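Local structure of DegT/DnrJ/EryC1/StrS aminotransferase (Brucella abortus 2308, 4QGR) at residues A[27-32]-A[246-251]; A[119-124]-A[153-158]; A[124-129]-A[337-342]. The protein binds pyridoxal 5'-phosphate and probably works as an aminotransferase of the DegT/DnrJ/EryC1/StrS family. All blocks are in the same frame, centred on the assembly; numbering follows the deposited sequence.

Contact 1: residues A[27-32]-A[246-251]; sequences AAISKV and DTIQAA
Ala28 meets Ala251 where two roughly antiparallel helices pack, their short axes 8.7 Å apart and at 156° to each other. The Ala28 methyl points at the partner helix and lies 3.8 Å from the backbone, CB of Ala28 to O of Ala251; small side chains at this point are consistent with the close approach. One residue on, Ile29 uses its CG2 branch, which touches CD1 at the end of the Ile248 chain at 4.1 Å as the two side chains slant across one another. Val32 then makes the largest contribution, aiming both methyls at the other helix. With CG1 anti to the backbone N (chi1 167°), that methyl settles on the backbone of Ile248, 3.7 Å from CG1 of Val32 to N of Ile248. CG2 of Val32 instead touches two methyls, CB of Ala251 at 3.6 Å and CG2 of Thr247 at 3.8 Å. Thr247 meets Val32 mainly through its methyl, while its OG1 is held by the carbonyl O of Arg37 and the N-H of Gly41. Glu43 of helix 42-55 touches Val32, Thr247 and Ala251 as well; Ile29 packs on Val33 and Ile248 on Gln249, both of the second subunit. The arrangement is an antiparallel helix pair joining helix 22-35, near the N-terminus, to the long helix 247-278 at the dimer interface.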
ATOM      1  N   ALA A  27      -3.353   2.307  25.313  1.00 16.47           N
ATOM      2  CA  ALA A  27      -3.476   0.890  25.678  1.00 16.77           C
ATOM      3  C   ALA A  27      -3.634   0.005  24.457  1.00 16.96           C
ATOM      4  O   ALA A  27      -3.060  -1.093  24.403  1.00 17.76           O
ATOM      5  CB  ALA A  27      -4.623   0.658  26.630  1.00 17.24           C
ATOM      6  N   ALA A  28      -4.419   0.473  23.491  1.00 16.56           N
ATOM      7  CA  ALA A  28      -4.696  -0.339  22.270  1.00 16.17           C
ATOM      8  C   ALA A  28      -3.398  -0.537  21.499  1.00 15.61           C
ATOM      9  O   ALA A  28      -3.103  -1.634  21.051  1.00 15.55           O
ATOM     10  CB  ALA A  28      -5.765   0.335  21.420  1.00 15.85           C
ATOM     11  N   ILE A  29      -2.607   0.535  21.403  1.00 15.34           N
ATOM     12  CA  ILE A  29      -1.338   0.514  20.706  1.00 15.04           C
ATOM     13  C   ILE A  29      -0.349  -0.352  21.486  1.00 15.39           C
ATOM     14  O   ILE A  29       0.322  -1.197  20.916  1.00 15.35           O
ATOM     15  CB  ILE A  29      -0.809   1.967  20.498  1.00 14.27           C
ATOM     16  CG1 ILE A  29      -1.656   2.685  19.438  1.00 14.14           C
ATOM     17  CG2 ILE A  29       0.621   1.932  20.031  1.00 14.30           C
ATOM     18  CD1 ILE A  29      -1.391   4.174  19.385  1.00 14.20           C
ATOM     19  N   SER A  30      -0.274  -0.175  22.803  1.00 15.75           N
ATOM     20  CA  SER A  30       0.654  -0.952  23.608  0.55 16.47           C
ATOM     21  C   SER A  30       0.365  -2.445  23.546  1.00 16.52           C
ATOM     22  O   SER A  30       1.292  -3.257  23.561  1.00 17.18           O
ATOM     23  CB  SER A  30       0.648  -0.450  25.047  0.55 17.27           C
ATOM     24  OG  SER A  30       1.185   0.849  25.042  0.55 17.48           O
ATOM     25  N   LYS A  31      -0.915  -2.806  23.480  1.00 16.43           N
ATOM     26  CA  LYS A  31      -1.314  -4.215  23.407  1.00 17.09           C
ATOM     27  C   LYS A  31      -0.784  -4.837  22.123  1.00 16.19           C
ATOM     28  O   LYS A  31      -0.257  -5.948  22.135  1.00 16.13           O
ATOM     29  CB  LYS A  31      -2.839  -4.360  23.456  1.00 18.01           C
ATOM     30  CG  LYS A  31      -3.366  -5.784  23.302  1.00 19.58           C
ATOM     31  CD  LYS A  31      -4.906  -5.826  23.214  1.00 20.47           C
ATOM     32  CE  LYS A  31      -5.445  -7.244  22.936  1.00 21.81           C
ATOM     33  NZ  LYS A  31      -5.209  -7.778  21.540  1.00 22.09           N
ATOM     34  N   VAL A  32      -0.927  -4.124  20.999  1.00 15.55           N
ATOM     35  CA  VAL A  32      -0.429  -4.632  19.729  1.00 15.65           C
ATOM     36  C   VAL A  32       1.095  -4.766  19.757  1.00 15.73           C
ATOM     37  O   VAL A  32       1.674  -5.788  19.325  1.00 15.68           O
ATOM     38  CB  VAL A  32      -0.880  -3.740  18.551  1.00 15.38           C
ATOM     39  CG1 VAL A  32      -0.126  -4.064  17.283  1.00 15.59           C
ATOM     40  CG2 VAL A  32      -2.391  -3.879  18.329  1.00 15.49           C
ATOM     41  N   ASP A 246      -2.637  -2.599   8.892  1.00 11.67           N
ATOM     42  CA  ASP A 246      -1.732  -3.053   9.956  1.00 12.07           C
ATOM     43  C   ASP A 246      -2.557  -3.296  11.242  1.00 12.41           C
ATOM     44  O   ASP A 246      -3.498  -2.545  11.538  1.00 12.51           O
ATOM     45  CB  ASP A 246      -0.682  -2.007  10.324  1.00 11.52           C
ATOM     46  CG  ASP A 246       0.310  -1.693   9.242  1.00 11.80           C
ATOM     47  OD1 ASP A 246       0.559  -2.510   8.281  1.00 11.33           O
ATOM     48  OD2 ASP A 246       0.900  -0.557   9.379  1.00 12.03           O
ATOM     49  N   THR A 247      -2.183  -4.298  12.014  1.00 13.03           N
ATOM     50  CA  THR A 247      -2.831  -4.581  13.294  1.00 13.35           C
ATOM     51  C   THR A 247      -2.830  -3.338  14.174  1.00 12.92           C
ATOM     52  O   THR A 247      -3.821  -2.993  14.804  1.00 12.45           O
ATOM     53  CB  THR A 247      -2.097  -5.692  14.045  1.00 14.47           C
ATOM     54  OG1 THR A 247      -1.948  -6.833  13.187  1.00 14.91           O
ATOM     55  CG2 THR A 247      -2.896  -6.110  15.275  1.00 14.86           C
ATOM     56  N   ILE A 248      -1.689  -2.651  14.197  1.00 12.95           N
ATOM     57  CA  ILE A 248      -1.582  -1.450  15.028  1.00 13.19           C
ATOM     58  C   ILE A 248      -2.577  -0.380  14.596  1.00 12.72           C
ATOM     59  O   ILE A 248      -3.148   0.316  15.448  1.00 14.23           O
ATOM     60  CB  ILE A 248      -0.116  -0.959  15.049  1.00 13.48           C
ATOM     61  CG1 ILE A 248       0.134  -0.064  16.243  1.00 14.46           C
ATOM     62  CG2 ILE A 248       0.294  -0.297  13.741  1.00 13.57           C
ATOM     63  CD1 ILE A 248       1.581   0.285  16.448  1.00 14.83           C
ATOM     64  N   GLN A 249      -2.851  -0.262  13.299  1.00 11.78           N
ATOM     65  CA  GLN A 249      -3.839   0.717  12.859  1.00 11.35           C
ATOM     66  C   GLN A 249      -5.265   0.235  13.100  1.00 11.17           C
ATOM     67  O   GLN A 249      -6.170   1.048  13.430  1.00 11.40           O
ATOM     68  CB  GLN A 249      -3.622   1.059  11.365  1.00 11.19           C
ATOM     69  CG  GLN A 249      -2.310   1.729  11.073  1.00 11.23           C
ATOM     70  CD  GLN A 249      -2.041   2.952  11.908  1.00 11.33           C
ATOM     71  OE1 GLN A 249      -2.969   3.670  12.321  1.00 11.35           O
ATOM     72  NE2 GLN A 249      -0.760   3.253  12.092  1.00 11.31           N
ATOM     73  N   ALA A 250      -5.519  -1.059  12.967  1.00 11.53           N
ATOM     74  CA  ALA A 250      -6.861  -1.593  13.347  1.00 11.66           C
ATOM     75  C   ALA A 250      -7.191  -1.309  14.835  1.00 12.02           C
ATOM     76  O   ALA A 250      -8.339  -0.998  15.189  1.00 11.85           O
ATOM     77  CB  ALA A 250      -6.976  -3.058  13.042  1.00 11.99           C
ATOM     78  N   ALA A 251      -6.163  -1.364  15.679  1.00 12.32           N
ATOM     79  CA  ALA A 251      -6.331  -1.144  17.119  1.00 12.73           C
ATOM     80  C   ALA A 251      -6.716   0.311  17.370  1.00 12.63           C
ATOM     81  O   ALA A 251      -7.645   0.602  18.158  1.00 13.04           O
ATOM     82  CB  ALA A 251      -5.061  -1.493  17.818  1.00 13.02           C
TER

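Contact 2: residues A[119-124]-A[153-158]; sequences NVEQLE and YNRITA
Val120 and Arg155 bury the most surface here, followed by Ile156, between two helices whose short axes are nearly parallel, 11° apart. CG1 of Val120 lies 3.7 Å from CB of Arg155 and also sits over the centre of one face of the guanidinium, 4.1 Å above its plane. The other branch of Val120, CG2, reaches inward to CG1 of Ile156 at 3.8 Å. Arg155 runs out extended through chi2 and then bends at chi3 (71°), which brings its flat end back above Val120 and toward Glu121. There NH2 of Arg155 donates to OE2 of Glu121 at 2.6 Å in a nearly straight bond. The oxygen lies in the guanidinium plane, yet the donor comes from above the carboxylate, the two planes being 61° apart, so this is a single-oxygen salt bridge and not a paired, coplanar one. On the inner side CG2 of Ile156 meets CD2 of Leu123 at 4.0 Å, with Ile159 closing the same apolar patch from the next turn. The chemistry therefore grades from buried aliphatic contact to an exposed ion pair: Arg155 packs its aliphatic part and one guanidinium face on Val120 while its edge pairs with Glu121, so one side chain spans both.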
ATOM      1  N   ASN A 119     -23.222  13.895 -11.865  1.00 13.82           N
ATOM      2  CA  ASN A 119     -24.426  14.284 -12.572  1.00 14.50           C
ATOM      3  C   ASN A 119     -24.972  13.039 -13.303  1.00 14.66           C
ATOM      4  O   ASN A 119     -24.302  12.437 -14.163  1.00 13.42           O
ATOM      5  CB  ASN A 119     -24.085  15.406 -13.591  1.00 15.72           C
ATOM      6  CG  ASN A 119     -25.258  15.814 -14.470  1.00 17.00           C
ATOM      7  OD1 ASN A 119     -26.006  14.984 -14.949  1.00 17.18           O
ATOM      8  ND2 ASN A 119     -25.351  17.094 -14.767  1.00 18.34           N
ATOM      9  N   VAL A 120     -26.168  12.643 -12.937  1.00 15.06           N
ATOM     10  CA  VAL A 120     -26.713  11.387 -13.423  1.00 16.28           C
ATOM     11  C   VAL A 120     -27.092  11.427 -14.903  1.00 16.30           C
ATOM     12  O   VAL A 120     -26.883  10.438 -15.641  1.00 15.77           O
ATOM     13  CB  VAL A 120     -27.907  11.014 -12.554  1.00 17.88           C
ATOM     14  CG1 VAL A 120     -28.734   9.917 -13.213  1.00 20.22           C
ATOM     15  CG2 VAL A 120     -27.361  10.653 -11.171  1.00 18.35           C
ATOM     16  N   GLU A 121     -27.697  12.532 -15.338  1.00 16.39           N
ATOM     17  CA  GLU A 121     -28.114  12.636 -16.730  1.00 18.36           C
ATOM     18  C   GLU A 121     -26.909  12.577 -17.640  1.00 16.71           C
ATOM     19  O   GLU A 121     -26.945  11.941 -18.721  1.00 16.83           O
ATOM     20  CB  GLU A 121     -28.867  13.933 -17.007  1.00 21.63           C
ATOM     21  CG  GLU A 121     -30.287  13.960 -16.465  1.00 24.79           C
ATOM     22  CD  GLU A 121     -30.404  14.303 -14.989  1.00 28.43           C
ATOM     23  OE1 GLU A 121     -29.396  14.695 -14.329  1.00 29.09           O
ATOM     24  OE2 GLU A 121     -31.549  14.155 -14.480  1.00 34.94           O
ATOM     25  N   GLN A 122     -25.852  13.261 -17.233  1.00 15.64           N
ATOM     26  CA  GLN A 122     -24.638  13.285 -18.037  1.00 15.16           C
ATOM     27  C   GLN A 122     -23.900  11.952 -18.009  1.00 14.71           C
ATOM     28  O   GLN A 122     -23.327  11.574 -19.005  1.00 15.45           O
ATOM     29  CB  GLN A 122     -23.716  14.429 -17.632  1.00 15.02           C
ATOM     30  CG  GLN A 122     -22.761  14.764 -18.776  1.00 14.96           C
ATOM     31  CD  GLN A 122     -21.633  15.686 -18.410  1.00 14.64           C
ATOM     32  OE1 GLN A 122     -21.124  15.663 -17.274  1.00 14.32           O
ATOM     33  NE2 GLN A 122     -21.174  16.447 -19.383  1.00 14.87           N
ATOM     34  N   LEU A 123     -23.942  11.227 -16.892  1.00 14.18           N
ATOM     35  CA  LEU A 123     -23.449   9.860 -16.843  1.00 14.17           C
ATOM     36  C   LEU A 123     -24.105   9.012 -17.952  1.00 15.34           C
ATOM     37  O   LEU A 123     -23.425   8.287 -18.698  1.00 15.11           O
ATOM     38  CB  LEU A 123     -23.767   9.235 -15.499  1.00 13.73           C
ATOM     39  CG  LEU A 123     -23.555   7.753 -15.306  1.00 13.57           C
ATOM     40  CD1 LEU A 123     -22.104   7.377 -15.542  1.00 13.40           C
ATOM     41  CD2 LEU A 123     -24.044   7.206 -13.948  1.00 13.66           C
ATOM     42  N   GLU A 124     -25.420   9.072 -18.010  1.00 15.93           N
ATOM     43  CA  GLU A 124     -26.167   8.339 -19.019  1.00 18.00           C
ATOM     44  C   GLU A 124     -25.702   8.691 -20.440  1.00 17.79           C
ATOM     45  O   GLU A 124     -25.494   7.810 -21.297  1.00 17.43           O
ATOM     46  CB  GLU A 124     -27.690   8.580 -18.816  1.00 21.01           C
ATOM     47  CG  GLU A 124     -28.567   7.656 -19.660  1.00 25.64           C
ATOM     48  CD  GLU A 124     -30.006   7.593 -19.150  1.00 29.30           C
ATOM     49  OE1 GLU A 124     -30.680   8.641 -19.092  1.00 31.89           O
ATOM     50  OE2 GLU A 124     -30.467   6.498 -18.783  1.00 37.04           O
ATOM     51  N   TYR A 153     -27.545   7.195  -5.627  1.00 15.19           N
ATOM     52  CA  TYR A 153     -27.347   5.792  -6.014  1.00 15.47           C
ATOM     53  C   TYR A 153     -28.552   5.151  -6.711  1.00 16.13           C
ATOM     54  O   TYR A 153     -28.341   4.249  -7.532  1.00 16.09           O
ATOM     55  CB  TYR A 153     -26.871   4.926  -4.813  1.00 15.08           C
ATOM     56  CG  TYR A 153     -25.452   5.309  -4.502  1.00 14.47           C
ATOM     57  CD1 TYR A 153     -24.414   4.870  -5.331  1.00 14.65           C
ATOM     58  CD2 TYR A 153     -25.144   6.145  -3.443  1.00 14.46           C
ATOM     59  CE1 TYR A 153     -23.096   5.248  -5.110  1.00 13.77           C
ATOM     60  CE2 TYR A 153     -23.818   6.539  -3.221  1.00 14.26           C
ATOM     61  CZ  TYR A 153     -22.812   6.094  -4.073  1.00 13.92           C
ATOM     62  OH  TYR A 153     -21.475   6.490  -3.935  1.00 13.91           O
ATOM     63  N   ASN A 154     -29.766   5.599  -6.428  1.00 16.32           N
ATOM     64  CA  ASN A 154     -30.922   4.952  -7.109  1.00 18.46           C
ATOM     65  C   ASN A 154     -30.902   5.248  -8.583  1.00 17.05           C
ATOM     66  O   ASN A 154     -30.997   4.333  -9.389  1.00 15.90           O
ATOM     67  CB  ASN A 154     -32.243   5.352  -6.507  1.00 21.51           C
ATOM     68  CG  ASN A 154     -32.309   5.027  -5.041  1.00 26.59           C
ATOM     69  OD1 ASN A 154     -31.653   4.095  -4.548  1.00 31.08           O
ATOM     70  ND2 ASN A 154     -33.033   5.840  -4.314  1.00 32.32           N
ATOM     71  N   ARG A 155     -30.730   6.514  -8.952  1.00 16.97           N
ATOM     72  CA  ARG A 155     -30.676   6.852 -10.366  1.00 17.37           C
ATOM     73  C   ARG A 155     -29.409   6.300 -11.069  1.00 16.24           C
ATOM     74  O   ARG A 155     -29.459   5.884 -12.245  1.00 15.65           O
ATOM     75  CB  ARG A 155     -30.828   8.341 -10.556  1.00 20.42           C
ATOM     76  CG  ARG A 155     -32.174   8.824 -10.000  1.00 24.92           C
ATOM     77  CD  ARG A 155     -32.346  10.315 -10.107  1.00 28.83           C
ATOM     78  NE  ARG A 155     -32.530  10.654 -11.511  1.00 34.24           N
ATOM     79  CZ  ARG A 155     -32.200  11.817 -12.055  1.00 36.48           C
ATOM     80  NH1 ARG A 155     -31.668  12.781 -11.316  1.00 37.21           N
ATOM     81  NH2 ARG A 155     -32.405  11.998 -13.354  1.00 37.48           N
ATOM     82  N   ILE A 156     -28.274   6.318 -10.368  1.00 14.97           N
ATOM     83  CA  ILE A 156     -27.050   5.744 -10.913  1.00 14.35           C
ATOM     84  C   ILE A 156     -27.182   4.240 -11.156  1.00 14.36           C
ATOM     85  O   ILE A 156     -26.783   3.729 -12.204  1.00 14.64           O
ATOM     86  CB  ILE A 156     -25.836   6.062  -9.997  1.00 13.94           C
ATOM     87  CG1 ILE A 156     -25.563   7.555 -10.005  1.00 13.71           C
ATOM     88  CG2 ILE A 156     -24.571   5.371 -10.487  1.00 13.37           C
ATOM     89  CD1 ILE A 156     -24.507   7.948  -9.023  1.00 13.64           C
ATOM     90  N   THR A 157     -27.784   3.529 -10.203  1.00 14.10           N
ATOM     91  CA  THR A 157     -27.964   2.103 -10.350  1.00 14.39           C
ATOM     92  C   THR A 157     -28.981   1.812 -11.465  1.00 14.22           C
ATOM     93  O   THR A 157     -28.796   0.837 -12.239  1.00 13.99           O
ATOM     94  CB  THR A 157     -28.402   1.503  -8.997  1.00 14.99           C
ATOM     95  OG1 THR A 157     -27.457   1.934  -8.008  1.00 15.43           O
ATOM     96  CG2 THR A 157     -28.507  -0.036  -9.047  1.00 15.55           C
ATOM     97  N   ALA A 158     -30.015   2.639 -11.593  1.00 13.96           N
ATOM     98  CA  ALA A 158     -30.956   2.429 -12.702  1.00 14.90           C
ATOM     99  C   ALA A 158     -30.212   2.448 -14.056  1.00 15.23           C
ATOM    100  O   ALA A 158     -30.462   1.626 -14.924  1.00 15.14           O
ATOM    101  CB  ALA A 158     -32.068   3.459 -12.708  1.00 15.13           C
TER

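Contact 3: residues A[124-129]-A[337-342]; sequences EAAIAA and SVAPGG
Ala126 and Ala339 bring the two backbones to a CA separation of 4.6 Å. On one side is regular helix, in which Ala129 N bonds to Ala125 O; on the other the chain leaves a short, weakly bonded strand about 337-338 and enters a type II beta turn from Ala339 to Gly342. The turn is closed by Gly342 N donating to Ala339 O at 3.1 Å. At phi 101° Gly341 takes the positive-phi position usual at the third residue of a type II turn.

The side-chain contacts are apolar. The methyls of Ala126 and Ala339 touch at 3.7 Å, CB to CB. Pro340 has the most surface covered, and its ring presses against the helix by the CG and CD corner. CD of Pro340 lies over the helix backbone, 3.7 Å from CA of Ala126, while CG of Pro340 reaches CB of Ala129 at 3.8 Å, one turn on from Ala125. CG of Pro340 is also 3.8 Å from O of Ala125, so the proline corner rests on Ala125, Ala126 and Ala129, whose small side chains are consistent with the close approach. Beneath them, Ala126 packs on Phe86 of strand 83-88, and backbone bonds from Ser337 and Ala339 to Phe108 pair this outermost strand and the residue after it with strand 105-109. The carbonyls of Pro340 and Gly342 both accept from Gln122 NE2, one turn before Ala126 in helix 120-133. Altogether this is a proline-containing beta turn docked on a sheet-covering helix, at the edge of the mixed sheet of the PLP-dependent aminotransferase fold.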
ATOM      1  N   GLU A 124     -25.420   9.072 -18.010  1.00 15.93           N
ATOM      2  CA  GLU A 124     -26.167   8.339 -19.019  1.00 18.00           C
ATOM      3  C   GLU A 124     -25.702   8.691 -20.440  1.00 17.79           C
ATOM      4  O   GLU A 124     -25.494   7.810 -21.297  1.00 17.43           O
ATOM      5  CB  GLU A 124     -27.690   8.580 -18.816  1.00 21.01           C
ATOM      6  CG  GLU A 124     -28.567   7.656 -19.660  1.00 25.64           C
ATOM      7  CD  GLU A 124     -30.006   7.593 -19.150  1.00 29.30           C
ATOM      8  OE1 GLU A 124     -30.680   8.641 -19.092  1.00 31.89           O
ATOM      9  OE2 GLU A 124     -30.467   6.498 -18.783  1.00 37.04           O
ATOM     10  N   ALA A 125     -25.561   9.978 -20.695  1.00 17.63           N
ATOM     11  CA  ALA A 125     -25.077  10.466 -22.008  1.00 17.73           C
ATOM     12  C   ALA A 125     -23.655  10.012 -22.329  1.00 16.85           C
ATOM     13  O   ALA A 125     -23.360   9.699 -23.495  1.00 17.18           O
ATOM     14  CB  ALA A 125     -25.161  11.953 -22.066  1.00 18.60           C
ATOM     15  N   ALA A 126     -22.809   9.959 -21.310  1.00 15.72           N
ATOM     16  CA  ALA A 126     -21.418   9.554 -21.443  1.00 15.20           C
ATOM     17  C   ALA A 126     -21.340   8.078 -21.823  1.00 15.07           C
ATOM     18  O   ALA A 126     -20.568   7.698 -22.706  1.00 15.78           O
ATOM     19  CB  ALA A 126     -20.657   9.810 -20.142  1.00 14.78           C
ATOM     20  N   ILE A 127     -22.172   7.250 -21.185  1.00 15.04           N
ATOM     21  CA  ILE A 127     -22.192   5.824 -21.482  1.00 15.11           C
ATOM     22  C   ILE A 127     -22.680   5.627 -22.919  1.00 15.77           C
ATOM     23  O   ILE A 127     -22.079   4.862 -23.683  1.00 16.47           O
ATOM     24  CB  ILE A 127     -23.091   5.061 -20.525  1.00 15.05           C
ATOM     25  CG1 ILE A 127     -22.460   5.033 -19.138  1.00 14.41           C
ATOM     26  CG2 ILE A 127     -23.369   3.661 -21.061  1.00 15.39           C
ATOM     27  CD1 ILE A 127     -23.404   4.708 -18.029  1.00 14.49           C
ATOM     28  N   ALA A 128     -23.743   6.341 -23.296  1.00 16.13           N
ATOM     29  CA  ALA A 128     -24.256   6.246 -24.659  1.00 17.16           C
ATOM     30  C   ALA A 128     -23.216   6.666 -25.707  1.00 17.69           C
ATOM     31  O   ALA A 128     -23.084   6.004 -26.751  1.00 17.87           O
ATOM     32  CB  ALA A 128     -25.562   7.027 -24.844  1.00 17.24           C
ATOM     33  N   ALA A 129     -22.500   7.744 -25.456  1.00 17.95           N
ATOM     34  CA  ALA A 129     -21.455   8.189 -26.387  1.00 18.59           C
ATOM     35  C   ALA A 129     -20.323   7.170 -26.511  1.00 19.49           C
ATOM     36  O   ALA A 129     -19.816   6.909 -27.611  1.00 19.96           O
ATOM     37  CB  ALA A 129     -20.906   9.541 -25.977  1.00 18.02           C
ATOM     38  N   SER A 337     -11.226  10.873 -22.270  1.00 17.09           N
ATOM     39  CA  SER A 337     -12.457  11.446 -22.793  0.50 17.76           C
ATOM     40  C   SER A 337     -13.323  12.035 -21.688  1.00 17.58           C
ATOM     41  O   SER A 337     -13.232  11.638 -20.505  1.00 15.41           O
ATOM     42  CB  SER A 337     -13.253  10.421 -23.593  0.50 18.61           C
ATOM     43  OG  SER A 337     -12.468   9.841 -24.604  0.50 19.04           O
ATOM     44  N   VAL A 338     -14.143  12.992 -22.095  1.00 18.02           N
ATOM     45  CA  VAL A 338     -15.079  13.645 -21.175  0.70 17.80           C
ATOM     46  C   VAL A 338     -16.478  13.543 -21.736  1.00 17.03           C
ATOM     47  O   VAL A 338     -16.693  13.503 -22.933  1.00 17.78           O
ATOM     48  CB  VAL A 338     -14.730  15.128 -20.852  0.70 18.83           C
ATOM     49  CG1 VAL A 338     -13.260  15.267 -20.440  0.70 19.25           C
ATOM     50  CG2 VAL A 338     -15.024  16.047 -22.014  0.70 19.91           C
ATOM     51  N   ALA A 339     -17.436  13.470 -20.847  1.00 15.95           N
ATOM     52  CA  ALA A 339     -18.816  13.320 -21.213  1.00 15.98           C
ATOM     53  C   ALA A 339     -19.269  14.408 -22.206  1.00 16.01           C
ATOM     54  O   ALA A 339     -18.734  15.513 -22.215  1.00 14.80           O
ATOM     55  CB  ALA A 339     -19.678  13.352 -19.953  1.00 15.99           C
ATOM     56  N   PRO A 340     -20.288  14.105 -23.013  1.00 16.23           N
ATOM     57  CA  PRO A 340     -20.808  15.091 -23.935  1.00 17.17           C
ATOM     58  C   PRO A 340     -21.273  16.342 -23.208  1.00 17.58           C
ATOM     59  O   PRO A 340     -22.008  16.253 -22.236  1.00 17.09           O
ATOM     60  CB  PRO A 340     -22.007  14.385 -24.567  1.00 17.54           C
ATOM     61  CG  PRO A 340     -21.675  12.939 -24.455  1.00 17.54           C
ATOM     62  CD  PRO A 340     -20.988  12.811 -23.151  1.00 16.52           C
ATOM     63  N   GLY A 341     -20.856  17.479 -23.717  1.00 17.25           N
ATOM     64  CA  GLY A 341     -21.211  18.738 -23.136  1.00 18.46           C
ATOM     65  C   GLY A 341     -20.113  19.356 -22.292  1.00 18.33           C
ATOM     66  O   GLY A 341     -20.205  20.523 -21.941  1.00 20.60           O
ATOM     67  N   GLY A 342     -19.085  18.579 -21.964  1.00 17.20           N
ATOM     68  CA  GLY A 342     -17.964  19.088 -21.201  1.00 16.72           C
ATOM     69  C   GLY A 342     -18.296  19.143 -19.718  1.00 16.80           C
ATOM     70  O   GLY A 342     -19.319  18.638 -19.304  1.00 16.01           O
TER

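Contacts 2 and 3 are neighbours, their centres 12 Å apart, and both use helix 120-133: one face meets helix 153-163, another the turn after strand 337-338. Gln122, in the first segment of contact 2, ties the two together. Contact 1 lies on the opposite side of the chain's centre, 41 Å from contact 2 and 46 Å from contact 3 between centres, and adjoins the second subunit, which touches neither of the others. Contact 1 is buried and aliphatic; contact 2 adds an exposed salt bridge to a buried interior; contact 3, partly buried, uses alanine methyls, a proline ring and the helix backbone.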